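Local coordinates for protein pseudoalteromonas arctica PAMC 21717 (Pseudoalteromonas arctica, PDB 5YL7) that probably cleaves peptide bonds as a calcium-binding, cold-active serine protease of the subtilase family, made by a psychrophilic bacterium, at residues G229-A243 with F317-V329. Numbering follows the deposited sequence.
Sequences GRAYYSNYGSNIDVA and FPATCTSCGTGIV. With CA (calcium ion), chain F.
Five backbone hydrogen bonds join loop 317-329 to residues 229-243, a loop running into the start of edge strand 242-245 in the parallel sheet of this subtilase fold. At the strand, Ala243 and Ile328 form a single beta bridge: Ala243 N donates to Gly327 O at 3.0 Å, and Val329 N returns a nearly head-on bond to Ala243 O. Beside it, Val242 CG2 packs against Val329 CG2 at 3.6 Å, while the Ala243 methyl meets the edge of the Phe317 ring at CE1. Cys321 CB lies over one face of that ring, toward the rim.

Further along, Gly237 N reaches a lone pair of Ser323 O at 2.9 Å, and Thr326 N approaches Asp241 O from above the carbonyl plane. Gly325 lies against residues 240-242 so closely that even a CB would clash there.

Near the far end, Arg230 N bonds to Thr320 O at 2.9 Å. An extended start (chi1 -168°) lays its side chain along the Cys321-Cys324 disulfide, CB 3.5 Å from Cys321 SG and CD nearer Cys324 SG. A bend at chi3 (60°) turns the guanidinium so that NH1 gives Ser234 O a bent, out-of-plane bond besides one to Asn204 OD1; NE shares a water with Thr322 N, and Tyr236 CD2 lies over one guanidinium face, toward the rim. An alanine here, keeping only CB on Cys321 SG, would probably leave Cys324 SG without its aliphatic neighbours, and Ser234 O and the water at Thr322 without their side-chain donors.

Asp241 grips a calcium ion through both carboxylate oxygens, alongside Val218 O and Glu307 of helix 303-312; Asn220 N also donates to OD2 and Lys311 NZ to OD1. Ile240 rests on strand 219-224, and Val329, two residues before helix 331-338, packs on Val287 and Val290 of helix 280-297.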
loop_
_atom_site.group_PDB
_atom_site.type_symbol
_atom_site.label_atom_id
_atom_site.label_comp_id
_atom_site.label_asym_id
_atom_site.label_seq_id
_atom_site.Cartn_x
_atom_site.Cartn_y
_atom_site.Cartn_z
ATOM N N GLY A 229 -16.146 6.208 -9.507
ATOM C CA GLY A 229 -16.910 6.648 -8.363
ATOM C C GLY A 229 -16.519 5.879 -7.144
ATOM O O GLY A 229 -15.824 4.864 -7.208
ATOM N N ARG A 230 -17.071 6.286 -5.986
ATOM C CA ARG A 230 -16.660 5.655 -4.747
ATOM C C ARG A 230 -16.891 4.190 -4.754
ATOM O O ARG A 230 -18.000 3.691 -5.070
ATOM C CB ARG A 230 -17.416 6.285 -3.524
ATOM C CG ARG A 230 -16.808 5.850 -2.205
ATOM C CD ARG A 230 -17.373 6.631 -1.043
ATOM N NE ARG A 230 -18.814 6.490 -0.872
ATOM C CZ ARG A 230 -19.446 5.523 -0.262
ATOM N NH1 ARG A 230 -18.866 4.536 0.340
ATOM N NH2 ARG A 230 -20.819 5.620 -0.192
ATOM N N ALA A 231 -15.922 3.361 -4.415
ATOM C CA ALA A 231 -16.166 1.934 -4.246
ATOM C C ALA A 231 -17.106 1.733 -3.110
ATOM O O ALA A 231 -17.033 2.418 -2.096
ATOM C CB ALA A 231 -14.810 1.222 -3.989
ATOM N N TYR A 232 -18.037 0.771 -3.250
ATOM C CA TYR A 232 -19.147 0.667 -2.297
ATOM C C TYR A 232 -18.706 0.567 -0.874
ATOM O O TYR A 232 -19.433 1.039 0.040
ATOM C CB TYR A 232 -20.045 -0.523 -2.655
ATOM C CG TYR A 232 -19.367 -1.860 -2.712
ATOM C CD1 TYR A 232 -19.244 -2.678 -1.610
ATOM C CD2 TYR A 232 -18.816 -2.358 -3.920
ATOM C CE1 TYR A 232 -18.676 -3.920 -1.675
ATOM C CE2 TYR A 232 -18.265 -3.574 -4.021
ATOM C CZ TYR A 232 -18.178 -4.385 -2.909
ATOM O OH TYR A 232 -17.642 -5.686 -2.938
ATOM N N TYR A 233 -17.588 -0.055 -0.558
ATOM C CA TYR A 233 -17.115 -0.278 0.789
ATOM C C TYR A 233 -16.272 0.906 1.329
ATOM O O TYR A 233 -15.922 0.842 2.501
ATOM C CB TYR A 233 -16.257 -1.564 0.842
ATOM C CG TYR A 233 -15.112 -1.506 -0.148
ATOM C CD1 TYR A 233 -14.000 -0.716 0.100
ATOM C CD2 TYR A 233 -15.155 -2.131 -1.401
ATOM C CE1 TYR A 233 -13.014 -0.542 -0.854
ATOM C CE2 TYR A 233 -14.191 -1.976 -2.330
ATOM C CZ TYR A 233 -13.141 -1.138 -2.112
ATOM O OH TYR A 233 -12.135 -0.933 -3.036
ATOM N N SER A 234 -15.886 1.843 0.478
ATOM C CA SER A 234 -14.853 2.768 0.951
ATOM C C SER A 234 -15.379 3.668 2.025
ATOM O O SER A 234 -16.456 4.269 1.924
ATOM C CB SER A 234 -14.455 3.616 -0.215
ATOM O OG SER A 234 -13.300 4.446 0.199
ATOM N N ASN A 235 -14.576 3.886 3.051
ATOM C CA ASN A 235 -14.809 4.994 3.970
ATOM C C ASN A 235 -14.660 6.301 3.264
ATOM O O ASN A 235 -14.074 6.398 2.157
ATOM C CB ASN A 235 -13.916 4.867 5.189
ATOM C CG ASN A 235 -14.246 3.727 6.102
ATOM O OD1 ASN A 235 -15.344 3.162 6.064
ATOM N ND2 ASN A 235 -13.286 3.334 6.948
ATOM N N TYR A 236 -15.165 7.338 3.899
ATOM C CA TYR A 236 -15.262 8.659 3.282
ATOM C C TYR A 236 -15.396 9.713 4.399
ATOM O O TYR A 236 -15.778 9.306 5.492
ATOM C CB TYR A 236 -16.480 8.749 2.302
ATOM C CG TYR A 236 -17.764 8.446 2.955
ATOM C CD1 TYR A 236 -18.410 9.362 3.849
ATOM C CD2 TYR A 236 -18.266 7.132 2.963
ATOM C CE1 TYR A 236 -19.549 9.006 4.623
ATOM C CE2 TYR A 236 -19.429 6.781 3.632
ATOM C CZ TYR A 236 -20.002 7.675 4.513
ATOM O OH TYR A 236 -21.119 7.218 5.251
ATOM N N GLY A 237 -15.070 10.930 4.133
ATOM C CA GLY A 237 -15.155 11.993 5.174
ATOM C C GLY A 237 -14.159 13.050 4.956
ATOM O O GLY A 237 -13.366 13.029 3.970
ATOM N N SER A 238 -14.139 14.009 5.887
ATOM C CA SER A 238 -13.301 15.153 5.732
ATOM C C SER A 238 -11.797 14.886 5.756
ATOM O O SER A 238 -11.067 15.610 5.083
ATOM C CB SER A 238 -13.610 16.182 6.875
ATOM O OG SER A 238 -14.988 16.464 6.938
ATOM N N ASN A 239 -11.370 13.831 6.424
ATOM C CA ASN A 239 -9.975 13.555 6.492
ATOM C C ASN A 239 -9.466 12.738 5.303
ATOM O O ASN A 239 -8.265 12.480 5.207
ATOM C CB ASN A 239 -9.560 12.903 7.800
ATOM C CG ASN A 239 -10.008 11.510 7.973
ATOM O OD1 ASN A 239 -10.296 10.805 6.961
ATOM N ND2 ASN A 239 -10.034 10.964 9.164
ATOM N N ILE A 240 -10.289 12.432 4.321
ATOM C CA ILE A 240 -9.761 11.800 3.064
ATOM C C ILE A 240 -9.047 12.910 2.344
ATOM O O ILE A 240 -9.584 14.037 2.135
ATOM C CB ILE A 240 -10.899 11.287 2.193
ATOM C CG1 ILE A 240 -11.717 10.162 2.935
ATOM C CG2 ILE A 240 -10.316 10.722 0.897
ATOM C CD1 ILE A 240 -11.041 8.955 3.311
ATOM N N ASP A 241 -7.809 12.602 1.907
ATOM C CA ASP A 241 -7.058 13.559 1.125
ATOM C C ASP A 241 -7.274 13.430 -0.327
ATOM O O ASP A 241 -7.445 14.422 -1.097
ATOM C CB ASP A 241 -5.569 13.382 1.445
ATOM C CG ASP A 241 -5.277 13.732 2.881
ATOM O OD1 ASP A 241 -5.573 14.928 3.273
ATOM O OD2 ASP A 241 -4.752 12.931 3.683
ATOM N N VAL A 242 -7.240 12.188 -0.850
ATOM C CA VAL A 242 -7.365 11.833 -2.280
ATOM C C VAL A 242 -8.027 10.479 -2.401
ATOM O O VAL A 242 -8.124 9.741 -1.417
ATOM C CB VAL A 242 -5.988 11.783 -2.988
ATOM C CG1 VAL A 242 -5.254 13.128 -2.913
ATOM C CG2 VAL A 242 -5.118 10.678 -2.406
ATOM N N ALA A 243 -8.455 10.156 -3.621
ATOM C CA ALA A 243 -8.898 8.840 -3.949
ATOM C C ALA A 243 -8.021 8.197 -4.979
ATOM O O ALA A 243 -7.379 8.882 -5.774
ATOM C CB ALA A 243 -10.328 8.877 -4.445
ATOM N N PHE A 317 -13.852 13.387 -10.491
ATOM C CA PHE A 317 -14.571 12.133 -10.396
ATOM C C PHE A 317 -15.614 12.000 -11.538
ATOM O O PHE A 317 -16.470 12.876 -11.595
ATOM C CB PHE A 317 -15.292 12.003 -9.064
ATOM C CG PHE A 317 -14.399 11.929 -7.858
ATOM C CD1 PHE A 317 -13.709 10.776 -7.547
ATOM C CD2 PHE A 317 -14.286 13.034 -7.043
ATOM C CE1 PHE A 317 -12.911 10.782 -6.423
ATOM C CE2 PHE A 317 -13.449 13.025 -5.941
ATOM C CZ PHE A 317 -12.795 11.911 -5.645
ATOM N N PRO A 318 -15.571 10.970 -12.315
ATOM C CA PRO A 318 -16.620 10.859 -13.394
ATOM C C PRO A 318 -17.877 10.282 -12.842
ATOM O O PRO A 318 -18.857 10.267 -13.624
ATOM C CB PRO A 318 -15.980 9.956 -14.403
ATOM C CG PRO A 318 -14.932 9.253 -13.766
ATOM C CD PRO A 318 -14.409 10.074 -12.575
ATOM N N ALA A 319 -17.930 9.746 -11.644
ATOM C CA ALA A 319 -19.115 9.278 -10.993
ATOM C C ALA A 319 -19.072 9.708 -9.543
ATOM O O ALA A 319 -17.956 9.978 -9.004
ATOM C CB ALA A 319 -19.251 7.769 -11.161
ATOM N N THR A 320 -20.195 9.638 -8.877
ATOM C CA THR A 320 -20.360 10.175 -7.521
ATOM C C THR A 320 -19.188 9.605 -6.586
ATOM O O THR A 320 -19.049 8.385 -6.478
ATOM C CB THR A 320 -21.713 9.607 -6.901
ATOM O OG1 THR A 320 -22.860 9.824 -7.789
ATOM C CG2 THR A 320 -22.041 10.256 -5.560
ATOM N N CYS A 321 -18.543 10.562 -5.902
ATOM C CA CYS A 321 -17.636 10.181 -4.807
ATOM C C CYS A 321 -17.754 11.263 -3.746
ATOM O O CYS A 321 -16.960 12.229 -3.805
ATOM C CB CYS A 321 -16.207 9.961 -5.320
ATOM S SG CYS A 321 -15.201 8.791 -4.409
ATOM N N THR A 322 -18.645 10.975 -2.782
ATOM C CA THR A 322 -18.885 11.980 -1.780
ATOM C C THR A 322 -17.761 11.911 -0.694
ATOM O O THR A 322 -17.521 10.856 -0.134
ATOM C CB THR A 322 -20.264 11.894 -1.121
ATOM O OG1 THR A 322 -21.311 11.480 -2.046
ATOM C CG2 THR A 322 -20.623 13.268 -0.511
ATOM N N SER A 323 -17.245 13.056 -0.424
ATOM C CA SER A 323 -16.197 13.166 0.609
ATOM C C SER A 323 -15.034 12.207 0.410
ATOM O O SER A 323 -14.625 11.481 1.302
ATOM C CB SER A 323 -16.752 13.006 1.974
ATOM O OG SER A 323 -17.795 14.018 2.233
ATOM N N CYS A 324 -14.547 12.226 -0.819
ATOM C CA CYS A 324 -13.501 11.350 -1.310
ATOM C C CYS A 324 -12.223 12.135 -1.546
ATOM O O CYS A 324 -11.349 11.718 -2.377
ATOM C CB CYS A 324 -13.882 10.712 -2.603
ATOM S SG CYS A 324 -15.203 9.494 -2.471
ATOM N N GLY A 325 -11.981 13.233 -0.840
ATOM C CA GLY A 325 -10.809 14.029 -1.024
ATOM C C GLY A 325 -10.953 14.883 -2.252
ATOM O O GLY A 325 -12.038 15.121 -2.774
ATOM N N THR A 326 -9.832 15.377 -2.771
ATOM C CA THR A 326 -9.900 16.425 -3.791
ATOM C C THR A 326 -10.217 15.879 -5.130
ATOM O O THR A 326 -10.499 16.702 -6.066
ATOM C CB THR A 326 -8.592 17.238 -3.849
ATOM O OG1 THR A 326 -7.552 16.376 -4.314
ATOM C CG2 THR A 326 -8.244 17.832 -2.535
ATOM N N GLY A 327 -10.061 14.579 -5.382
ATOM C CA GLY A 327 -10.180 14.001 -6.718
ATOM C C GLY A 327 -9.468 12.664 -6.759
ATOM O O GLY A 327 -9.028 12.185 -5.687
ATOM N N ILE A 328 -9.375 12.095 -7.940
ATOM C CA ILE A 328 -8.601 10.861 -8.161
ATOM C C ILE A 328 -7.175 11.262 -8.487
ATOM O O ILE A 328 -6.920 12.126 -9.333
ATOM C CB ILE A 328 -9.197 10.027 -9.287
ATOM C CG1 ILE A 328 -10.631 9.605 -8.948
ATOM C CG2 ILE A 328 -8.313 8.805 -9.655
ATOM C CD1 ILE A 328 -11.431 9.076 -10.102
ATOM N N VAL A 329 -6.203 10.648 -7.824
ATOM C CA VAL A 329 -4.779 10.911 -8.125
ATOM C C VAL A 329 -4.492 10.725 -9.622
ATOM O O VAL A 329 -4.932 9.730 -10.190
ATOM C CB VAL A 329 -3.880 10.012 -7.222
ATOM C CG1 VAL A 329 -2.427 10.022 -7.703
ATOM C CG2 VAL A 329 -4.015 10.454 -5.804
HETATM CA CA CA F . -3.892 14.387 5.402
HETATM O O HOH W 1 -20.272 8.516 -2.733
HETATM O O HOH W 2 -13.256 14.498 1.517
HETATM O O HOH W 3 -12.233 14.494 2.102
HETATM O O HOH W 4 -6.054 13.641 6.285
HETATM O O HOH W 5 -6.601 15.324 5.387
HETATM O O HOH W 6 -4.660 16.592 5.872
HETATM O O HOH W 7 -3.769 13.768 7.859
HETATM O O HOH W 8 -1.853 15.410 6.489
#